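Local coordinates for DNA-binding protein (Silicibacter pomeroyi, PDB 3EUS) that probably binds DNA through a helix-turn-helix domain of the XRE/Cro family, in an all-helical chain that pairs with a second copy of itself, at residues 33-44 against 58-66; 10-18 against 74-85. One frame throughout, in Å; residues are numbered along the deposited sequence.

Overall arrangement
Both contacts tie together parts of one small, all-helical chain, on opposite sides of its centre. Contact 1 lies within the helix-turn-helix region and brings helix 56-65 against helix 30-36, the turn after it and the start of helix 41-48. Contact 2 joins the first and last helices, 10-25 and 72-81, bringing the two ends of the fold together. Both are partly buried and touch the second subunit, each with an apolar middle and a polar border; a tryptophan dominates contact 1, a tyrosine contact 2. They meet where M63 packs on I75 and F59 on L15, merging into one core. Charge differs: contact 2 has a direct salt bridge, whereas K39 and E58 meet across contact 1 through a water.

Contact 1: residues 33-44 against 58-66; sequences LAERLDKPQSFV and EFAKWMAAC
W62 lays its indole against L33, whose CD2 sits over one face of the six-membered ring, 3.7 Å from the ring centroid, in a CH-pi contact. With CG anti to the backbone N (chi1 -177°), the indole swings off helix 56-65 into the angle between helices 30-36 and 41-48. V44 CG1 comes to 3.7 Å from W62 CH2, and F43 meets the indole at its edge, CE2 3.9 Å from W62 CZ3. So large a flat side chain can touch both helices of the helix-turn-helix at once, while its NE1 is satisfied by the backbone oxygen of L19. Toward the end of helix 56-65, A65 is small enough to let the helices close in: its CB takes L33 CD1 at 3.5 Å and L37 CD2 on another side. R36, extended from CG to NE, reaches past A65 to its carbonyl, NH1 to O 2.7 Å, with the oxygen in the guanidinium plane. At the other border one water bridges K39 NZ and E58 OE2, and E58 also forms a salt bridge with R52. The R36 bond places positive charge at the C-terminal end of helix 56-65, where it probably offsets the negative end of the helix dipole.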
loop_
_atom_site.group_PDB
_atom_site.type_symbol
_atom_site.label_atom_id
_atom_site.label_comp_id
_atom_site.label_asym_id
_atom_site.label_seq_id
_atom_site.Cartn_x
_atom_site.Cartn_y
_atom_site.Cartn_z
ATOM N N LEU A 33 -10.159 13.602 -8.894
ATOM C CA LEU A 33 -9.357 12.893 -7.924
ATOM C C LEU A 33 -7.929 13.437 -7.962
ATOM O O LEU A 33 -7.340 13.684 -6.897
ATOM C CB LEU A 33 -9.391 11.362 -8.115
ATOM C CG LEU A 33 -8.484 10.587 -7.152
ATOM C CD1 LEU A 33 -8.733 10.948 -5.624
ATOM C CD2 LEU A 33 -8.456 9.029 -7.402
ATOM N N ALA A 34 -7.369 13.622 -9.161
ATOM C CA ALA A 34 -6.002 14.125 -9.269
ATOM C C ALA A 34 -5.895 15.513 -8.606
ATOM O O ALA A 34 -4.928 15.791 -7.912
ATOM C CB ALA A 34 -5.518 14.170 -10.706
ATOM N N GLU A 35 -6.916 16.328 -8.779
ATOM C CA GLU A 35 -6.917 17.695 -8.218
ATOM C C GLU A 35 -6.833 17.572 -6.689
ATOM O O GLU A 35 -6.020 18.257 -6.023
ATOM C CB GLU A 35 -8.208 18.443 -8.614
ATOM C CG GLU A 35 -8.177 19.177 -9.945
ATOM C CD GLU A 35 -7.384 20.469 -9.948
ATOM O OE1 GLU A 35 -7.598 21.366 -9.094
ATOM O OE2 GLU A 35 -6.551 20.610 -10.864
ATOM N N ARG A 36 -7.603 16.638 -6.131
ATOM C CA ARG A 36 -7.599 16.424 -4.679
ATOM C C ARG A 36 -6.262 15.904 -4.176
ATOM O O ARG A 36 -5.911 16.158 -3.022
ATOM C CB ARG A 36 -8.683 15.476 -4.217
ATOM C CG ARG A 36 -10.090 15.979 -4.393
ATOM C CD ARG A 36 -11.056 14.920 -3.889
ATOM N NE ARG A 36 -12.421 15.410 -3.911
ATOM C CZ ARG A 36 -13.450 14.794 -3.333
ATOM N NH1 ARG A 36 -13.290 13.637 -2.684
ATOM N NH2 ARG A 36 -14.654 15.353 -3.387
ATOM N N LEU A 37 -5.515 15.220 -5.050
ATOM C CA LEU A 37 -4.224 14.681 -4.688
ATOM C C LEU A 37 -3.083 15.606 -5.096
ATOM O O LEU A 37 -1.931 15.211 -4.886
ATOM C CB LEU A 37 -4.016 13.328 -5.353
ATOM C CG LEU A 37 -4.977 12.234 -4.934
ATOM C CD1 LEU A 37 -4.703 10.958 -5.819
ATOM C CD2 LEU A 37 -4.834 11.956 -3.448
ATOM N N ASP A 38 -3.403 16.795 -5.634
ATOM C CA ASP A 38 -2.435 17.758 -6.150
ATOM C C ASP A 38 -1.486 17.121 -7.203
ATOM O O ASP A 38 -0.250 17.368 -7.234
ATOM C CB ASP A 38 -1.678 18.410 -4.995
ATOM C CG ASP A 38 -1.016 19.724 -5.385
ATOM O OD1 ASP A 38 -1.582 20.500 -6.190
ATOM O OD2 ASP A 38 0.103 19.960 -4.865
ATOM N N LYS A 39 -2.122 16.344 -8.073
ATOM C CA LYS A 39 -1.491 15.585 -9.140
ATOM C C LYS A 39 -2.100 15.945 -10.449
ATOM O O LYS A 39 -3.248 16.450 -10.506
ATOM C CB LYS A 39 -1.708 14.089 -8.906
ATOM C CG LYS A 39 -0.929 13.547 -7.746
ATOM C CD LYS A 39 0.535 13.460 -8.077
ATOM C CE LYS A 39 1.301 12.630 -7.062
ATOM N NZ LYS A 39 2.582 12.080 -7.623
ATOM N N PRO A 40 -1.361 15.650 -11.556
ATOM C CA PRO A 40 -1.920 15.792 -12.882
ATOM C C PRO A 40 -2.882 14.640 -13.162
ATOM O O PRO A 40 -2.722 13.602 -12.562
ATOM C CB PRO A 40 -0.700 15.691 -13.804
ATOM C CG PRO A 40 0.345 14.952 -13.011
ATOM C CD PRO A 40 0.025 15.138 -11.558
ATOM N N GLN A 41 -3.862 14.837 -14.030
ATOM C CA GLN A 41 -4.827 13.778 -14.343
ATOM C C GLN A 41 -4.150 12.461 -14.744
ATOM O O GLN A 41 -4.640 11.356 -14.412
ATOM C CB GLN A 41 -5.783 14.270 -15.415
ATOM C CG GLN A 41 -6.762 13.257 -15.960
ATOM C CD GLN A 41 -7.646 13.795 -17.088
ATOM O OE1 GLN A 41 -8.015 14.978 -17.119
ATOM N NE2 GLN A 41 -7.995 12.916 -18.020
ATOM N N SER A 42 -3.035 12.588 -15.467
ATOM C CA SER A 42 -2.232 11.441 -15.937
ATOM C C SER A 42 -1.764 10.519 -14.823
ATOM O O SER A 42 -1.641 9.316 -15.032
ATOM C CB SER A 42 -1.025 11.924 -16.774
ATOM O OG SER A 42 -0.032 12.564 -15.976
ATOM N N PHE A 43 -1.560 11.054 -13.619
ATOM C CA PHE A 43 -1.219 10.222 -12.480
ATOM C C PHE A 43 -2.294 9.201 -12.161
ATOM O O PHE A 43 -1.991 8.005 -12.049
ATOM C CB PHE A 43 -0.909 11.092 -11.237
ATOM C CG PHE A 43 -0.736 10.302 -9.963
ATOM C CD1 PHE A 43 0.466 9.682 -9.671
ATOM C CD2 PHE A 43 -1.761 10.208 -9.044
ATOM C CE1 PHE A 43 0.638 8.981 -8.486
ATOM C CE2 PHE A 43 -1.593 9.500 -7.832
ATOM C CZ PHE A 43 -0.416 8.870 -7.558
ATOM N N VAL A 44 -3.537 9.673 -12.067
ATOM C CA VAL A 44 -4.683 8.824 -11.807
ATOM C C VAL A 44 -4.889 7.818 -12.952
ATOM O O VAL A 44 -5.019 6.623 -12.681
ATOM C CB VAL A 44 -5.938 9.630 -11.536
ATOM C CG1 VAL A 44 -7.218 8.706 -11.402
ATOM C CG2 VAL A 44 -5.728 10.453 -10.239
ATOM N N GLU A 58 1.066 7.008 -0.992
ATOM C CA GLU A 58 0.214 7.454 -2.119
ATOM C C GLU A 58 -1.149 6.715 -1.998
ATOM O O GLU A 58 -2.195 7.312 -2.216
ATOM C CB GLU A 58 0.891 7.175 -3.455
ATOM C CG GLU A 58 2.148 8.006 -3.682
ATOM C CD GLU A 58 3.015 7.550 -4.858
ATOM O OE1 GLU A 58 2.941 6.398 -5.251
ATOM O OE2 GLU A 58 3.749 8.385 -5.441
ATOM N N PHE A 59 -1.138 5.423 -1.653
ATOM C CA PHE A 59 -2.373 4.673 -1.461
ATOM C C PHE A 59 -3.223 5.286 -0.367
ATOM O O PHE A 59 -4.447 5.420 -0.509
ATOM C CB PHE A 59 -2.003 3.203 -1.176
ATOM C CG PHE A 59 -3.117 2.351 -0.740
ATOM C CD1 PHE A 59 -4.094 1.948 -1.645
ATOM C CD2 PHE A 59 -3.149 1.792 0.552
ATOM C CE1 PHE A 59 -5.085 1.108 -1.274
ATOM C CE2 PHE A 59 -4.231 0.934 0.950
ATOM C CZ PHE A 59 -5.197 0.603 0.021
ATOM N N ALA A 60 -2.620 5.551 0.788
ATOM C CA ALA A 60 -3.335 6.187 1.885
ATOM C C ALA A 60 -3.999 7.470 1.408
ATOM O O ALA A 60 -5.179 7.718 1.714
ATOM C CB ALA A 60 -2.336 6.431 3.119
ATOM N N LYS A 61 -3.259 8.324 0.692
ATOM C CA LYS A 61 -3.820 9.589 0.291
ATOM C C LYS A 61 -4.977 9.412 -0.721
ATOM O O LYS A 61 -5.972 10.131 -0.690
ATOM C CB LYS A 61 -2.725 10.478 -0.285
ATOM C CG LYS A 61 -1.678 11.000 0.797
ATOM C CD LYS A 61 -0.519 11.679 0.095
ATOM C CE LYS A 61 0.525 12.277 1.085
ATOM N NZ LYS A 61 1.633 13.066 0.426
ATOM N N TRP A 62 -4.794 8.505 -1.638
ATOM C CA TRP A 62 -5.827 8.189 -2.697
ATOM C C TRP A 62 -7.102 7.723 -1.987
ATOM O O TRP A 62 -8.201 8.187 -2.267
ATOM C CB TRP A 62 -5.304 7.053 -3.570
ATOM C CG TRP A 62 -6.154 6.623 -4.752
ATOM C CD1 TRP A 62 -7.353 5.973 -4.714
ATOM C CD2 TRP A 62 -5.768 6.661 -6.121
ATOM N NE1 TRP A 62 -7.769 5.655 -5.990
ATOM C CE2 TRP A 62 -6.820 6.072 -6.876
ATOM C CE3 TRP A 62 -4.664 7.162 -6.797
ATOM C CZ2 TRP A 62 -6.784 5.989 -8.261
ATOM C CZ3 TRP A 62 -4.615 7.043 -8.158
ATOM C CH2 TRP A 62 -5.686 6.458 -8.885
ATOM N N MET A 63 -6.967 6.768 -1.065
ATOM C CA MET A 63 -8.137 6.215 -0.415
ATOM C C MET A 63 -8.840 7.255 0.448
ATOM O O MET A 63 -10.038 7.315 0.461
ATOM C CB MET A 63 -7.776 4.934 0.373
ATOM C CG MET A 63 -7.369 3.772 -0.574
ATOM S SD MET A 63 -8.512 3.266 -1.893
ATOM C CE MET A 63 -9.967 2.776 -0.953
ATOM N N ALA A 64 -8.082 8.093 1.144
ATOM C CA ALA A 64 -8.662 9.194 1.891
ATOM C C ALA A 64 -9.369 10.202 1.020
ATOM O O ALA A 64 -10.435 10.715 1.415
ATOM C CB ALA A 64 -7.544 9.958 2.735
ATOM N N ALA A 65 -8.800 10.507 -0.124
ATOM C CA ALA A 65 -9.430 11.455 -1.079
ATOM C C ALA A 65 -10.717 10.893 -1.667
ATOM O O ALA A 65 -11.583 11.657 -2.077
ATOM C CB ALA A 65 -8.449 11.857 -2.220
ATOM N N CYS A 66 -10.838 9.570 -1.675
ATOM C CA CYS A 66 -12.047 8.884 -2.151
ATOM C C CYS A 66 -12.961 8.542 -1.013
ATOM O O CYS A 66 -13.943 7.869 -1.241
ATOM C CB CYS A 66 -11.681 7.603 -2.881
ATOM S SG CYS A 66 -10.729 7.821 -4.457
HETATM O O HOH W 1 3.302 11.023 -5.254
#

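Contact 2: residues 10-18 against 74-85; sequences PEHVYLCQR and EIVATIAEGRAQ
Y14 fills the space between segments 10-18 and 74-81, which run nearly antiparallel (165°), with A84 and Q85 packed against its CB and CD1. Its CD2 edge meets I79 CG1 at 3.7 Å, and T78 crosses the hydroxyl end at about a right angle, CB 3.4 Å from Y14 OH. Q85 runs alongside the ring, CB 3.8 Å from Y14 CE1. A tyrosine suits this place because its ring packs on I79 and T78 carbons and on the C-terminal backbone, while its OH accepts a hydrogen bond from R18 NH1. I75 turns CG1 toward R18, CG1 anti to its own carbonyl carbon (chi1 -65°), and lies over the centre of the guanidinium face, 3.6 Å from CZ. R18 CG lies over one face of the Y14 ring, toward its rim, and the bends at chi2 and chi3 carry the guanidinium to E74 in a salt bridge, NH1 and NH2 end-on to OE1 at 3.0 Å each, the planes 47° apart. A84 CB packs on E11 CG at 3.7 Å, beyond the Schellman motif at G82. The bonds to Y14 OH and E74 OE1 probably limit the guanidinium's rotation, and the nearby positive charge would probably help keep E74 ionised.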
loop_
_atom_site.group_PDB
_atom_site.type_symbol
_atom_site.label_atom_id
_atom_site.label_comp_id
_atom_site.label_asym_id
_atom_site.label_seq_id
_atom_site.Cartn_x
_atom_site.Cartn_y
_atom_site.Cartn_z
ATOM N N PRO A 10 -2.140 -10.933 -10.442
ATOM C CA PRO A 10 -3.499 -10.864 -9.960
ATOM C C PRO A 10 -3.692 -9.809 -8.892
ATOM O O PRO A 10 -4.750 -9.161 -8.843
ATOM C CB PRO A 10 -3.719 -12.245 -9.338
ATOM C CG PRO A 10 -2.808 -13.113 -10.068
ATOM C CD PRO A 10 -1.666 -12.329 -10.519
ATOM N N GLU A 11 -2.684 -9.639 -8.024
ATOM C CA GLU A 11 -2.806 -8.672 -6.937
ATOM C C GLU A 11 -2.824 -7.213 -7.430
ATOM O O GLU A 11 -3.593 -6.390 -6.950
ATOM C CB GLU A 11 -1.695 -8.883 -5.918
ATOM C CG GLU A 11 -1.825 -10.186 -5.193
ATOM C CD GLU A 11 -1.118 -11.368 -5.843
ATOM O OE1 GLU A 11 -0.825 -11.414 -7.070
ATOM O OE2 GLU A 11 -0.892 -12.313 -5.071
ATOM N N HIS A 12 -1.989 -6.905 -8.403
ATOM C CA HIS A 12 -1.971 -5.558 -8.997
ATOM C C HIS A 12 -3.254 -5.254 -9.727
ATOM O O HIS A 12 -3.794 -4.145 -9.628
ATOM C CB HIS A 12 -0.881 -5.455 -10.038
ATOM C CG HIS A 12 0.470 -5.524 -9.454
ATOM N ND1 HIS A 12 1.192 -6.699 -9.408
ATOM C CD2 HIS A 12 1.231 -4.577 -8.860
ATOM C CE1 HIS A 12 2.346 -6.468 -8.801
ATOM N NE2 HIS A 12 2.391 -5.192 -8.456
ATOM N N VAL A 13 -3.720 -6.230 -10.483
ATOM C CA VAL A 13 -4.950 -6.053 -11.252
ATOM C C VAL A 13 -6.117 -5.778 -10.274
ATOM O O VAL A 13 -6.899 -4.850 -10.435
ATOM C CB VAL A 13 -5.185 -7.296 -12.136
ATOM C CG1 VAL A 13 -6.645 -7.447 -12.558
ATOM C CG2 VAL A 13 -4.273 -7.273 -13.335
ATOM N N TYR A 14 -6.176 -6.557 -9.208
ATOM C CA TYR A 14 -7.192 -6.332 -8.137
ATOM C C TYR A 14 -7.048 -4.967 -7.470
ATOM O O TYR A 14 -8.016 -4.259 -7.280
ATOM C CB TYR A 14 -7.112 -7.440 -7.103
ATOM C CG TYR A 14 -7.980 -7.229 -5.910
ATOM C CD1 TYR A 14 -9.353 -7.457 -5.979
ATOM C CD2 TYR A 14 -7.451 -6.808 -4.719
ATOM C CE1 TYR A 14 -10.157 -7.255 -4.890
ATOM C CE2 TYR A 14 -8.246 -6.585 -3.648
ATOM C CZ TYR A 14 -9.585 -6.830 -3.730
ATOM O OH TYR A 14 -10.383 -6.618 -2.645
ATOM N N LEU A 15 -5.843 -4.590 -7.089
ATOM C CA LEU A 15 -5.624 -3.343 -6.401
ATOM C C LEU A 15 -6.131 -2.220 -7.307
ATOM O O LEU A 15 -6.863 -1.318 -6.879
ATOM C CB LEU A 15 -4.147 -3.150 -6.111
ATOM C CG LEU A 15 -3.743 -1.775 -5.606
ATOM C CD1 LEU A 15 -4.529 -1.346 -4.315
ATOM C CD2 LEU A 15 -2.217 -1.735 -5.344
ATOM N N CYS A 16 -5.816 -2.344 -8.592
ATOM C CA CYS A 16 -6.154 -1.291 -9.516
ATOM C C CYS A 16 -7.634 -1.189 -9.664
ATOM O O CYS A 16 -8.151 -0.076 -9.763
ATOM C CB CYS A 16 -5.467 -1.499 -10.835
ATOM S SG CYS A 16 -3.732 -0.951 -10.620
ATOM N N GLN A 17 -8.311 -2.334 -9.701
ATOM C CA GLN A 17 -9.753 -2.346 -9.747
ATOM C C GLN A 17 -10.329 -1.602 -8.532
ATOM O O GLN A 17 -11.275 -0.810 -8.646
ATOM C CB GLN A 17 -10.254 -3.830 -9.829
ATOM C CG GLN A 17 -11.694 -4.025 -9.604
ATOM C CD GLN A 17 -12.578 -3.247 -10.530
ATOM O OE1 GLN A 17 -13.740 -2.925 -10.175
ATOM N NE2 GLN A 17 -12.092 -2.986 -11.744
ATOM N N ARG A 18 -9.821 -1.917 -7.358
ATOM C CA ARG A 18 -10.294 -1.256 -6.118
ATOM C C ARG A 18 -9.970 0.224 -6.091
ATOM O O ARG A 18 -10.795 1.001 -5.585
ATOM C CB ARG A 18 -9.723 -1.902 -4.846
ATOM C CG ARG A 18 -10.131 -3.315 -4.583
ATOM C CD ARG A 18 -11.697 -3.528 -4.655
ATOM N NE ARG A 18 -12.344 -2.776 -3.576
ATOM C CZ ARG A 18 -12.701 -3.287 -2.387
ATOM N NH1 ARG A 18 -12.435 -4.546 -2.080
ATOM N NH2 ARG A 18 -13.357 -2.530 -1.516
ATOM N N GLU A 74 -10.087 -4.354 4.129
ATOM C CA GLU A 74 -10.575 -5.372 3.205
ATOM C C GLU A 74 -9.677 -5.509 1.973
ATOM O O GLU A 74 -9.362 -6.609 1.601
ATOM C CB GLU A 74 -11.953 -4.992 2.768
ATOM C CG GLU A 74 -12.767 -5.979 1.903
ATOM C CD GLU A 74 -14.093 -5.294 1.459
ATOM O OE1 GLU A 74 -14.153 -4.677 0.354
ATOM O OE2 GLU A 74 -15.062 -5.328 2.241
ATOM N N ILE A 75 -9.337 -4.389 1.360
ATOM C CA ILE A 75 -8.437 -4.361 0.166
ATOM C C ILE A 75 -7.094 -5.073 0.485
ATOM O O ILE A 75 -6.689 -6.016 -0.201
ATOM C CB ILE A 75 -8.220 -2.937 -0.306
ATOM C CG1 ILE A 75 -9.565 -2.338 -0.820
ATOM C CG2 ILE A 75 -7.085 -2.894 -1.400
ATOM C CD1 ILE A 75 -9.530 -0.852 -1.084
ATOM N N VAL A 76 -6.477 -4.681 1.596
ATOM C CA VAL A 76 -5.147 -5.156 1.956
ATOM C C VAL A 76 -5.200 -6.631 2.371
ATOM O O VAL A 76 -4.387 -7.428 1.928
ATOM C CB VAL A 76 -4.539 -4.255 3.079
ATOM C CG1 VAL A 76 -3.247 -4.915 3.692
ATOM C CG2 VAL A 76 -4.340 -2.809 2.651
ATOM N N ALA A 77 -6.229 -7.037 3.136
ATOM C CA ALA A 77 -6.370 -8.441 3.508
ATOM C C ALA A 77 -6.606 -9.324 2.285
ATOM O O ALA A 77 -6.121 -10.453 2.237
ATOM C CB ALA A 77 -7.559 -8.638 4.528
ATOM N N THR A 78 -7.416 -8.827 1.344
ATOM C CA THR A 78 -7.732 -9.606 0.119
ATOM C C THR A 78 -6.463 -9.787 -0.708
ATOM O O THR A 78 -6.160 -10.922 -1.193
ATOM C CB THR A 78 -8.898 -8.949 -0.675
ATOM O OG1 THR A 78 -10.032 -8.853 0.183
ATOM C CG2 THR A 78 -9.327 -9.801 -1.876
ATOM N N ILE A 79 -5.692 -8.702 -0.852
ATOM C CA ILE A 79 -4.397 -8.798 -1.539
ATOM C C ILE A 79 -3.523 -9.827 -0.848
ATOM O O ILE A 79 -2.967 -10.710 -1.548
ATOM C CB ILE A 79 -3.671 -7.447 -1.667
ATOM C CG1 ILE A 79 -4.421 -6.515 -2.645
ATOM C CG2 ILE A 79 -2.206 -7.678 -2.096
ATOM C CD1 ILE A 79 -4.113 -5.127 -2.442
ATOM N N ALA A 80 -3.458 -9.786 0.501
ATOM C CA ALA A 80 -2.563 -10.633 1.312
ATOM C C ALA A 80 -2.828 -12.132 1.169
ATOM O O ALA A 80 -1.882 -12.940 1.117
ATOM C CB ALA A 80 -2.562 -10.215 2.840
ATOM N N GLU A 81 -4.099 -12.480 1.081
ATOM C CA GLU A 81 -4.528 -13.855 1.043
ATOM C C GLU A 81 -4.295 -14.531 -0.331
ATOM O O GLU A 81 -4.339 -15.734 -0.430
ATOM C CB GLU A 81 -5.990 -13.881 1.400
ATOM C CG GLU A 81 -6.531 -15.177 1.936
ATOM C CD GLU A 81 -7.250 -14.962 3.269
ATOM O OE1 GLU A 81 -7.786 -13.852 3.503
ATOM O OE2 GLU A 81 -7.210 -15.892 4.068
ATOM N N GLY A 82 -4.042 -13.763 -1.378
ATOM C CA GLY A 82 -3.869 -14.354 -2.702
ATOM C C GLY A 82 -5.190 -14.823 -3.296
ATOM O O GLY A 82 -5.217 -15.672 -4.199
ATOM N N ARG A 83 -6.257 -14.256 -2.787
ATOM C CA ARG A 83 -7.577 -14.476 -3.279
ATOM C C ARG A 83 -7.760 -13.350 -4.279
ATOM O O ARG A 83 -8.622 -13.386 -5.163
ATOM C CB ARG A 83 -8.558 -14.343 -2.119
ATOM C CG ARG A 83 -8.538 -13.009 -1.424
ATOM C CD ARG A 83 -9.716 -12.876 -0.446
ATOM N NE ARG A 83 -9.300 -12.881 0.956
ATOM C CZ ARG A 83 -9.804 -12.099 1.912
ATOM N NH1 ARG A 83 -10.771 -11.214 1.679
ATOM N NH2 ARG A 83 -9.361 -12.221 3.144
ATOM N N ALA A 84 -6.860 -12.376 -4.149
ATOM C CA ALA A 84 -6.732 -11.267 -5.083
ATOM C C ALA A 84 -7.805 -11.362 -6.142
ATOM O O ALA A 84 -7.577 -11.863 -7.243
ATOM C CB ALA A 84 -5.352 -11.269 -5.721
ATOM N N GLN A 85 -8.985 -10.876 -5.792
ATOM C CA GLN A 85 -10.139 -10.964 -6.677
ATOM C C GLN A 85 -10.068 -9.979 -7.846
ATOM O O GLN A 85 -9.905 -10.342 -8.998
ATOM C CB GLN A 85 -11.405 -10.717 -5.880
ATOM C CG GLN A 85 -11.327 -11.138 -4.417
ATOM C CD GLN A 85 -12.652 -10.957 -3.684
ATOM O OE1 GLN A 85 -13.236 -11.922 -3.175
ATOM N NE2 GLN A 85 -13.139 -9.721 -3.640
HETATM O O HOH W 2 -6.884 -10.175 -9.625
#